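Local coordinates for putative outer membrane protein (LpxR) (Salmonella typhimurium, PDB 3FID) that probably removes acyl chains from lipid A in the bacterial outer membrane, acting as a lipopolysaccharide-modifying beta-barrel enzyme that also binds zinc, at residues F82-L87 and G102-V107; G142-G147 and N174-L179; S169-N174 and G200-R205. All coordinates share one frame; numbering follows the deposited sequence.

Overall arrangement
The three contacts sit close together in the wall and lumen of the outer-membrane beta-barrel. Contact 1 pairs two neighbouring strands and carries His84 and Asp104 of a zinc site. Contact 2, its centre about 10 Å from that of contact 1, bridges the next strand to the turn and strand two further on; Gly106 O to Gly142 N and Gly102 O to Lys146 N, both 2.8 Å, join the two contacts. Strand 160-173 runs between the segments of contact 2 and meets the inner loop 200-205 in contact 3, whose centre is about 7 Å from that of contact 2. There Leu201 meets Phe82 and lies about 6 Å from the zinc ion, side chain to metal.

Contact 1: F82-L87 and G102-V107; sequences FLHTGL and GTDIGV. With ZN (zinc ion), chain E.
His84 and Asp104 grip one zinc ion from adjacent strands of an antiparallel beta hairpin in the LpxR barrel. His84 ND1 binds the metal at 2.1 Å and Asp104 OD1 at 1.8 Å; a water and His54 of strand 49-60 complete the set of ligands. The ring and carboxylate planes are turned 32° apart, and the 3.0 Å between His84 ND1 and Asp104 OD1 reflects their common metal, with no hydrogen bond between them. To bring ND1 round to the zinc, His84 takes chi1 46°, which wedges CG between its backbone N and carbonyl carbon. NE2, at the far side of the ring, hydrogen-bonds to Asp58, which may make the imidazole a stronger zinc donor; zinc at ND1 and Asp58 at NE2 together fix the ring's rotation. The second carboxylate oxygen, Asp104 OD2, makes a salt bridge to Lys146 and lies beside a water that can donate to it and to Leu87 O.

Beneath the metal, the backbones satisfy each other in three reciprocal pairs: Leu83 with Val107, Thr85 with Ile105 and Leu87 with Thr103. Gly86 faces Asp104 in a non-hydrogen-bonded pair with CA atoms 4.0 Å apart; the carboxylate of Asp104 lies over Gly86, OD2 3.6 Å from its CA. On the other face of the strands, Thr85 and Ile105 lie alongside each other, pointing the same way, while Thr85 OG1 is engaged by His54 O. The methyl beside it, Thr85 CG2, rests 3.7 Å from Ile105 CG1.

Contact 2: G142-G147 and N174-L179; sequences GYTAKG and NLFQYL
Asn174 reaches from the tight turn of a beta hairpin, the one joining strands 160-173 and 176-188 of the barrel, to the backbone of Gly142 and Tyr143. Its side chain extends past 160-173 to strand 140-157, which is the neighbour of 160-173 on its other flank. Asn174 OD1 accepts a hydrogen bond from Tyr143 N at 3.2 Å, with an N-H...O angle of 152° and the donor in the carbonyl plane. The same oxygen lies 3.1 Å from Gly142 CA. Asn174 gets there with chi1 63°, its CG tucked between backbone N and carbonyl carbon. The Tyr143 ring lies obliquely by the amide, CD1 3.8 Å from Asn174 OD1, with the two planes 25° apart.

Leu175 follows and aims its side chain at Gly142, bringing CG to 4.1 Å from the glycine CA. One residue on, a water links the segments: it accepts from Phe176 N at 2.8 Å and lies 2.8 Å from Tyr143 O, to which it can donate, spanning a gap that the backbones do not close directly.

The second shell sets these groups in place. Asn174 ND2 hydrogen-bonds to Tyr141 O, so both ends of the amide are held by strand 140-157 and its flip is decided, while Arg140 takes the Asn174 carbonyl. The backbones of Thr144 and Asp104 are hydrogen-bonded, and Asp104 is a zinc ligand. Phe176 is backed by Phe82 and Leu201, and at the edge of its ring CD2 meets Thr144 CG2 at 4.3 Å.

Contact 3: S169-N174 and G200-R205; sequences SAVGGN and GLLSRR
Val171 points from strand 160-173 of the beta-barrel into the lumen, where a short 3-10 turn at Leu201 and Leu202 meets it with two leucine side chains. With CG1 anti to the backbone N (chi1 179°), Val171 spreads its methyls over both: CG1 lies 4.0 Å from Leu201 CD1, and CG2 lies 3.7 Å from Leu202 CD2. The two encounters differ in kind. Leu201 comes in roughly perpendicular to the valine, while Leu202 and Val171 run by each other pointing opposite ways.

Both leucines start with CG opposite their carbonyl carbon, but they part at the second torsion, 169° in Leu201 and -66° in Leu202. In Leu202 the first torsion brings CG near Ser169 OG, and the second turns CD2 toward Val171 CG2. The serine hydroxyl meets the leucine in van der Waals contact, its polar partner being Glu167.

The turn is closed by Ser203 N donating to Gly200 O, and Leu201 N donates to the hydroxyl of Tyr178 on strand 176-188. The contact packs the inner loop against the barrel wall, with Leu202 CG 3.9 Å from Ser169 OG.

Contact 1: F82-L87 and G102-V107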
loop_
_atom_site.group_PDB
_atom_site.type_symbol
_atom_site.label_atom_id
_atom_site.label_comp_id
_atom_site.label_asym_id
_atom_site.label_seq_id
_atom_site.Cartn_x
_atom_site.Cartn_y
_atom_site.Cartn_z
ATOM N N PHE A 82 1.247 0.737 -11.966
ATOM C CA PHE A 82 -0.169 0.976 -11.765
ATOM C C PHE A 82 -0.299 2.471 -11.439
ATOM O O PHE A 82 0.231 2.931 -10.445
ATOM C CB PHE A 82 -0.613 0.099 -10.588
ATOM C CG PHE A 82 -2.045 0.314 -10.141
ATOM C CD1 PHE A 82 -3.056 0.624 -11.051
ATOM C CD2 PHE A 82 -2.371 0.122 -8.799
ATOM C CE1 PHE A 82 -4.380 0.749 -10.628
ATOM C CE2 PHE A 82 -3.689 0.267 -8.353
ATOM C CZ PHE A 82 -4.693 0.582 -9.278
ATOM N N LEU A 83 -0.979 3.216 -12.304
ATOM C CA LEU A 83 -1.205 4.662 -12.108
ATOM C C LEU A 83 -2.692 4.853 -11.839
ATOM O O LEU A 83 -3.517 4.354 -12.589
ATOM C CB LEU A 83 -0.831 5.421 -13.377
ATOM C CG LEU A 83 -1.063 6.938 -13.379
ATOM C CD1 LEU A 83 -0.082 7.740 -12.453
ATOM C CD2 LEU A 83 -0.890 7.333 -14.847
ATOM N N HIS A 84 -3.045 5.532 -10.753
ATOM C CA HIS A 84 -4.457 5.498 -10.338
ATOM C C HIS A 84 -4.902 6.763 -9.634
ATOM O O HIS A 84 -4.100 7.486 -9.078
ATOM C CB HIS A 84 -4.775 4.255 -9.490
ATOM C CG HIS A 84 -3.775 3.971 -8.399
ATOM N ND1 HIS A 84 -4.091 4.029 -7.061
ATOM C CD2 HIS A 84 -2.478 3.592 -8.460
ATOM C CE1 HIS A 84 -3.030 3.691 -6.345
ATOM N NE2 HIS A 84 -2.032 3.445 -7.173
ATOM N N THR A 85 -6.204 7.040 -9.709
ATOM C CA THR A 85 -6.749 8.163 -8.991
ATOM C C THR A 85 -8.098 7.710 -8.499
ATOM O O THR A 85 -8.727 6.884 -9.121
ATOM C CB THR A 85 -6.856 9.453 -9.882
ATOM O OG1 THR A 85 -7.401 10.527 -9.103
ATOM C CG2 THR A 85 -7.701 9.239 -11.134
ATOM N N GLY A 86 -8.572 8.260 -7.391
ATOM C CA GLY A 86 -9.919 7.900 -7.014
ATOM C C GLY A 86 -10.482 8.736 -5.890
ATOM O O GLY A 86 -9.861 9.680 -5.443
ATOM N N LEU A 87 -11.649 8.311 -5.428
ATOM C CA LEU A 87 -12.379 8.954 -4.362
ATOM C C LEU A 87 -12.792 7.880 -3.366
ATOM O O LEU A 87 -13.055 6.729 -3.756
ATOM C CB LEU A 87 -13.654 9.578 -4.939
ATOM C CG LEU A 87 -13.490 10.842 -5.788
ATOM C CD1 LEU A 87 -14.782 11.071 -6.576
ATOM C CD2 LEU A 87 -13.132 12.045 -4.896
ATOM N N GLY A 102 -14.849 2.996 -1.780
ATOM C CA GLY A 102 -14.068 3.792 -2.723
ATOM C C GLY A 102 -14.085 3.251 -4.139
ATOM O O GLY A 102 -14.364 2.068 -4.373
ATOM N N THR A 103 -13.789 4.134 -5.089
ATOM C CA THR A 103 -13.625 3.735 -6.491
ATOM C C THR A 103 -12.413 4.431 -7.087
ATOM O O THR A 103 -12.286 5.648 -6.931
ATOM C CB THR A 103 -14.874 4.082 -7.331
ATOM O OG1 THR A 103 -16.027 3.465 -6.743
ATOM C CG2 THR A 103 -14.731 3.559 -8.766
ATOM N N ASP A 104 -11.529 3.654 -7.736
ATOM C CA ASP A 104 -10.401 4.176 -8.527
ATOM C C ASP A 104 -10.661 3.996 -10.010
ATOM O O ASP A 104 -11.336 3.050 -10.407
ATOM C CB ASP A 104 -9.084 3.414 -8.236
ATOM C CG ASP A 104 -8.325 3.985 -7.067
ATOM O OD1 ASP A 104 -7.075 3.896 -7.055
ATOM O OD2 ASP A 104 -8.984 4.548 -6.154
ATOM N N ILE A 105 -10.095 4.885 -10.814
ATOM C CA ILE A 105 -9.851 4.574 -12.209
ATOM C C ILE A 105 -8.347 4.542 -12.389
ATOM O O ILE A 105 -7.603 5.263 -11.724
ATOM C CB ILE A 105 -10.515 5.596 -13.161
ATOM C CG1 ILE A 105 -10.163 7.030 -12.740
ATOM C CG2 ILE A 105 -12.030 5.332 -13.172
ATOM C CD1 ILE A 105 -10.844 8.168 -13.594
ATOM N N GLY A 106 -7.885 3.655 -13.245
ATOM C CA GLY A 106 -6.477 3.642 -13.532
ATOM C C GLY A 106 -6.077 2.751 -14.681
ATOM O O GLY A 106 -6.926 2.226 -15.447
ATOM N N VAL A 107 -4.767 2.577 -14.777
ATOM C CA VAL A 107 -4.141 1.766 -15.838
ATOM C C VAL A 107 -2.938 1.003 -15.277
ATOM O O VAL A 107 -2.188 1.526 -14.438
ATOM C CB VAL A 107 -3.732 2.601 -17.103
ATOM C CG1 VAL A 107 -2.796 3.797 -16.751
ATOM C CG2 VAL A 107 -3.124 1.673 -18.225
HETATM ZN ZN ZN E . -5.805 4.456 -5.937
HETATM O O HOH W 1 -10.554 5.225 -3.978
HETATM O O HOH W 2 -5.722 2.891 -4.298
#

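Contact 2: G142-G147 and N174-L179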
loop_
_atom_site.group_PDB
_atom_site.type_symbol
_atom_site.label_atom_id
_atom_site.label_comp_id
_atom_site.label_asym_id
_atom_site.label_seq_id
_atom_site.Cartn_x
_atom_site.Cartn_y
_atom_site.Cartn_z
ATOM N N GLY A 142 -8.751 0.335 -16.344
ATOM C CA GLY A 142 -9.810 -0.254 -15.551
ATOM C C GLY A 142 -10.194 0.550 -14.342
ATOM O O GLY A 142 -9.836 1.715 -14.212
ATOM N N TYR A 143 -10.938 -0.098 -13.469
ATOM C CA TYR A 143 -11.441 0.516 -12.263
ATOM C C TYR A 143 -11.211 -0.470 -11.114
ATOM O O TYR A 143 -11.094 -1.695 -11.340
ATOM C CB TYR A 143 -12.932 0.806 -12.433
ATOM C CG TYR A 143 -13.785 -0.447 -12.389
ATOM C CD1 TYR A 143 -13.943 -1.245 -13.527
ATOM C CD2 TYR A 143 -14.421 -0.847 -11.201
ATOM C CE1 TYR A 143 -14.707 -2.407 -13.492
ATOM C CE2 TYR A 143 -15.190 -2.008 -11.158
ATOM C CZ TYR A 143 -15.334 -2.774 -12.313
ATOM O OH TYR A 143 -16.090 -3.931 -12.292
ATOM N N THR A 144 -11.111 0.062 -9.896
ATOM C CA THR A 144 -11.203 -0.773 -8.710
ATOM C C THR A 144 -12.396 -0.274 -7.898
ATOM O O THR A 144 -12.636 0.918 -7.845
ATOM C CB THR A 144 -9.881 -0.809 -7.849
ATOM O OG1 THR A 144 -9.604 0.494 -7.278
ATOM C CG2 THR A 144 -8.708 -1.217 -8.717
ATOM N N ALA A 145 -13.164 -1.201 -7.333
ATOM C CA ALA A 145 -14.233 -0.896 -6.381
ATOM C C ALA A 145 -13.756 -1.472 -5.061
ATOM O O ALA A 145 -13.381 -2.638 -5.007
ATOM C CB ALA A 145 -15.538 -1.580 -6.814
ATOM N N LYS A 146 -13.755 -0.648 -4.015
ATOM C CA LYS A 146 -13.099 -1.004 -2.752
ATOM C C LYS A 146 -14.047 -0.840 -1.578
ATOM O O LYS A 146 -14.830 0.109 -1.524
ATOM C CB LYS A 146 -11.873 -0.108 -2.524
ATOM C CG LYS A 146 -10.789 -0.252 -3.600
ATOM C CD LYS A 146 -9.630 0.666 -3.337
ATOM C CE LYS A 146 -9.922 2.065 -3.807
ATOM N NZ LYS A 146 -8.826 2.979 -3.389
ATOM N N GLY A 147 -13.953 -1.732 -0.608
ATOM C CA GLY A 147 -14.778 -1.553 0.591
ATOM C C GLY A 147 -14.078 -2.158 1.782
ATOM O O GLY A 147 -13.327 -3.129 1.632
ATOM N N ASN A 174 -11.347 -5.113 -12.951
ATOM C CA ASN A 174 -10.612 -5.840 -13.992
ATOM C C ASN A 174 -9.098 -5.746 -13.839
ATOM O O ASN A 174 -8.338 -6.253 -14.674
ATOM C CB ASN A 174 -11.068 -5.389 -15.398
ATOM C CG ASN A 174 -10.781 -3.898 -15.687
ATOM O OD1 ASN A 174 -10.865 -3.036 -14.783
ATOM N ND2 ASN A 174 -10.497 -3.583 -16.968
ATOM N N LEU A 175 -8.657 -5.136 -12.737
ATOM C CA LEU A 175 -7.232 -5.041 -12.448
ATOM C C LEU A 175 -6.873 -5.887 -11.223
ATOM O O LEU A 175 -5.973 -6.733 -11.310
ATOM C CB LEU A 175 -6.818 -3.578 -12.226
ATOM C CG LEU A 175 -7.194 -2.548 -13.294
ATOM C CD1 LEU A 175 -6.667 -1.221 -12.896
ATOM C CD2 LEU A 175 -6.591 -2.943 -14.624
ATOM N N PHE A 176 -7.566 -5.651 -10.099
ATOM C CA PHE A 176 -7.400 -6.444 -8.863
ATOM C C PHE A 176 -8.749 -6.851 -8.281
ATOM O O PHE A 176 -9.712 -6.063 -8.267
ATOM C CB PHE A 176 -6.663 -5.659 -7.762
ATOM C CG PHE A 176 -5.349 -5.066 -8.199
ATOM C CD1 PHE A 176 -4.154 -5.805 -8.114
ATOM C CD2 PHE A 176 -5.306 -3.768 -8.687
ATOM C CE1 PHE A 176 -2.943 -5.232 -8.511
ATOM C CE2 PHE A 176 -4.116 -3.188 -9.063
ATOM C CZ PHE A 176 -2.918 -3.907 -8.982
ATOM N N GLN A 177 -8.786 -8.060 -7.741
ATOM C CA GLN A 177 -9.992 -8.578 -7.146
ATOM C C GLN A 177 -9.583 -9.531 -6.037
ATOM O O GLN A 177 -8.820 -10.461 -6.261
ATOM C CB GLN A 177 -10.875 -9.251 -8.196
ATOM C CG GLN A 177 -12.223 -9.681 -7.659
ATOM C CD GLN A 177 -13.290 -9.590 -8.733
ATOM O OE1 GLN A 177 -13.684 -8.499 -9.153
ATOM N NE2 GLN A 177 -13.718 -10.741 -9.223
ATOM N N TYR A 178 -10.034 -9.220 -4.827
ATOM C CA TYR A 178 -9.764 -10.048 -3.654
ATOM C C TYR A 178 -10.744 -9.797 -2.518
ATOM O O TYR A 178 -11.475 -8.800 -2.513
ATOM C CB TYR A 178 -8.310 -9.907 -3.181
ATOM C CG TYR A 178 -7.925 -8.560 -2.590
ATOM C CD1 TYR A 178 -7.146 -7.654 -3.314
ATOM C CD2 TYR A 178 -8.327 -8.194 -1.291
ATOM C CE1 TYR A 178 -6.747 -6.403 -2.733
ATOM C CE2 TYR A 178 -7.958 -6.987 -0.735
ATOM C CZ TYR A 178 -7.161 -6.094 -1.460
ATOM O OH TYR A 178 -6.801 -4.879 -0.886
ATOM N N LEU A 179 -10.756 -10.736 -1.573
ATOM C CA LEU A 179 -11.519 -10.611 -0.339
ATOM C C LEU A 179 -10.515 -10.810 0.793
ATOM O O LEU A 179 -9.794 -11.809 0.805
ATOM C CB LEU A 179 -12.621 -11.682 -0.254
ATOM C CG LEU A 179 -13.458 -11.620 1.041
ATOM C CD1 LEU A 179 -14.304 -10.342 1.124
ATOM C CD2 LEU A 179 -14.353 -12.886 1.222
HETATM O O HOH W 3 -9.801 -3.937 -10.193
#

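Contact 3: S169-N174 and G200-R205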
loop_
_atom_site.group_PDB
_atom_site.type_symbol
_atom_site.label_atom_id
_atom_site.label_comp_id
_atom_site.label_asym_id
_atom_site.label_seq_id
_atom_site.Cartn_x
_atom_site.Cartn_y
_atom_site.Cartn_z
ATOM N N SER A 169 -12.232 -6.740 4.102
ATOM C CA SER A 169 -12.054 -5.845 2.971
ATOM C C SER A 169 -12.379 -6.545 1.684
ATOM O O SER A 169 -12.260 -7.759 1.584
ATOM C CB SER A 169 -10.613 -5.352 2.898
ATOM O OG SER A 169 -10.376 -4.403 3.927
ATOM N N ALA A 170 -12.729 -5.765 0.673
ATOM C CA ALA A 170 -13.066 -6.329 -0.620
ATOM C C ALA A 170 -12.666 -5.358 -1.728
ATOM O O ALA A 170 -12.886 -4.129 -1.623
ATOM C CB ALA A 170 -14.560 -6.650 -0.675
ATOM N N VAL A 171 -12.047 -5.903 -2.770
ATOM C CA VAL A 171 -11.700 -5.145 -3.978
ATOM C C VAL A 171 -12.209 -5.935 -5.180
ATOM O O VAL A 171 -12.086 -7.150 -5.222
ATOM C CB VAL A 171 -10.154 -4.904 -4.096
ATOM C CG1 VAL A 171 -9.796 -4.146 -5.359
ATOM C CG2 VAL A 171 -9.662 -4.108 -2.877
ATOM N N GLY A 172 -12.798 -5.229 -6.144
ATOM C CA GLY A 172 -13.201 -5.865 -7.397
ATOM C C GLY A 172 -12.908 -4.985 -8.597
ATOM O O GLY A 172 -12.538 -3.816 -8.447
ATOM N N GLY A 173 -13.117 -5.552 -9.784
ATOM C CA GLY A 173 -12.813 -4.881 -11.038
ATOM C C GLY A 173 -11.925 -5.738 -11.923
ATOM O O GLY A 173 -11.744 -6.936 -11.666
ATOM N N ASN A 174 -11.347 -5.113 -12.951
ATOM C CA ASN A 174 -10.612 -5.840 -13.992
ATOM C C ASN A 174 -9.098 -5.746 -13.839
ATOM O O ASN A 174 -8.338 -6.253 -14.674
ATOM C CB ASN A 174 -11.068 -5.389 -15.398
ATOM C CG ASN A 174 -10.781 -3.898 -15.687
ATOM O OD1 ASN A 174 -10.865 -3.036 -14.783
ATOM N ND2 ASN A 174 -10.497 -3.583 -16.968
ATOM N N GLY A 200 -3.061 -3.262 1.967
ATOM C CA GLY A 200 -3.122 -3.459 0.514
ATOM C C GLY A 200 -3.707 -2.235 -0.155
ATOM O O GLY A 200 -3.260 -1.100 0.099
ATOM N N LEU A 201 -4.714 -2.447 -1.005
ATOM C CA LEU A 201 -5.324 -1.322 -1.729
ATOM C C LEU A 201 -6.246 -0.475 -0.833
ATOM O O LEU A 201 -6.798 0.541 -1.267
ATOM C CB LEU A 201 -6.058 -1.850 -2.971
ATOM C CG LEU A 201 -5.130 -2.455 -4.053
ATOM C CD1 LEU A 201 -5.956 -3.212 -5.126
ATOM C CD2 LEU A 201 -4.224 -1.446 -4.712
ATOM N N LEU A 202 -6.424 -0.910 0.415
ATOM C CA LEU A 202 -7.191 -0.141 1.388
ATOM C C LEU A 202 -6.250 0.588 2.374
ATOM O O LEU A 202 -6.705 1.233 3.311
ATOM C CB LEU A 202 -8.200 -1.048 2.144
ATOM C CG LEU A 202 -9.579 -1.444 1.574
ATOM C CD1 LEU A 202 -10.546 -0.250 1.426
ATOM C CD2 LEU A 202 -9.441 -2.231 0.246
ATOM N N SER A 203 -4.941 0.536 2.134
ATOM C CA SER A 203 -4.012 1.207 3.024
ATOM C C SER A 203 -4.200 2.735 2.918
ATOM O O SER A 203 -4.553 3.271 1.855
ATOM C CB SER A 203 -2.575 0.720 2.775
ATOM O OG SER A 203 -1.973 1.369 1.676
ATOM N N ARG A 204 -4.038 3.433 4.031
ATOM C CA ARG A 204 -4.437 4.836 4.038
ATOM C C ARG A 204 -3.325 5.735 3.481
ATOM O O ARG A 204 -3.597 6.870 3.081
ATOM C CB ARG A 204 -4.959 5.250 5.409
ATOM C CG ARG A 204 -6.373 4.634 5.740
ATOM C CD ARG A 204 -7.473 5.570 5.226
ATOM N NE ARG A 204 -7.564 6.694 6.148
ATOM C CZ ARG A 204 -8.079 7.881 5.871
ATOM N NH1 ARG A 204 -8.554 8.157 4.657
ATOM N NH2 ARG A 204 -8.080 8.801 6.807
ATOM N N ARG A 205 -2.101 5.203 3.424
ATOM C CA ARG A 205 -0.964 5.858 2.736
ATOM C C ARG A 205 -0.815 7.331 3.134
ATOM O O ARG A 205 -0.674 8.215 2.282
ATOM C CB ARG A 205 -1.097 5.711 1.203
ATOM C CG ARG A 205 -1.204 4.233 0.764
ATOM C CD ARG A 205 -1.251 4.069 -0.750
ATOM N NE ARG A 205 0.023 4.377 -1.417
ATOM C CZ ARG A 205 0.282 4.061 -2.691
ATOM N NH1 ARG A 205 -0.641 3.433 -3.409
ATOM N NH2 ARG A 205 1.470 4.338 -3.247
#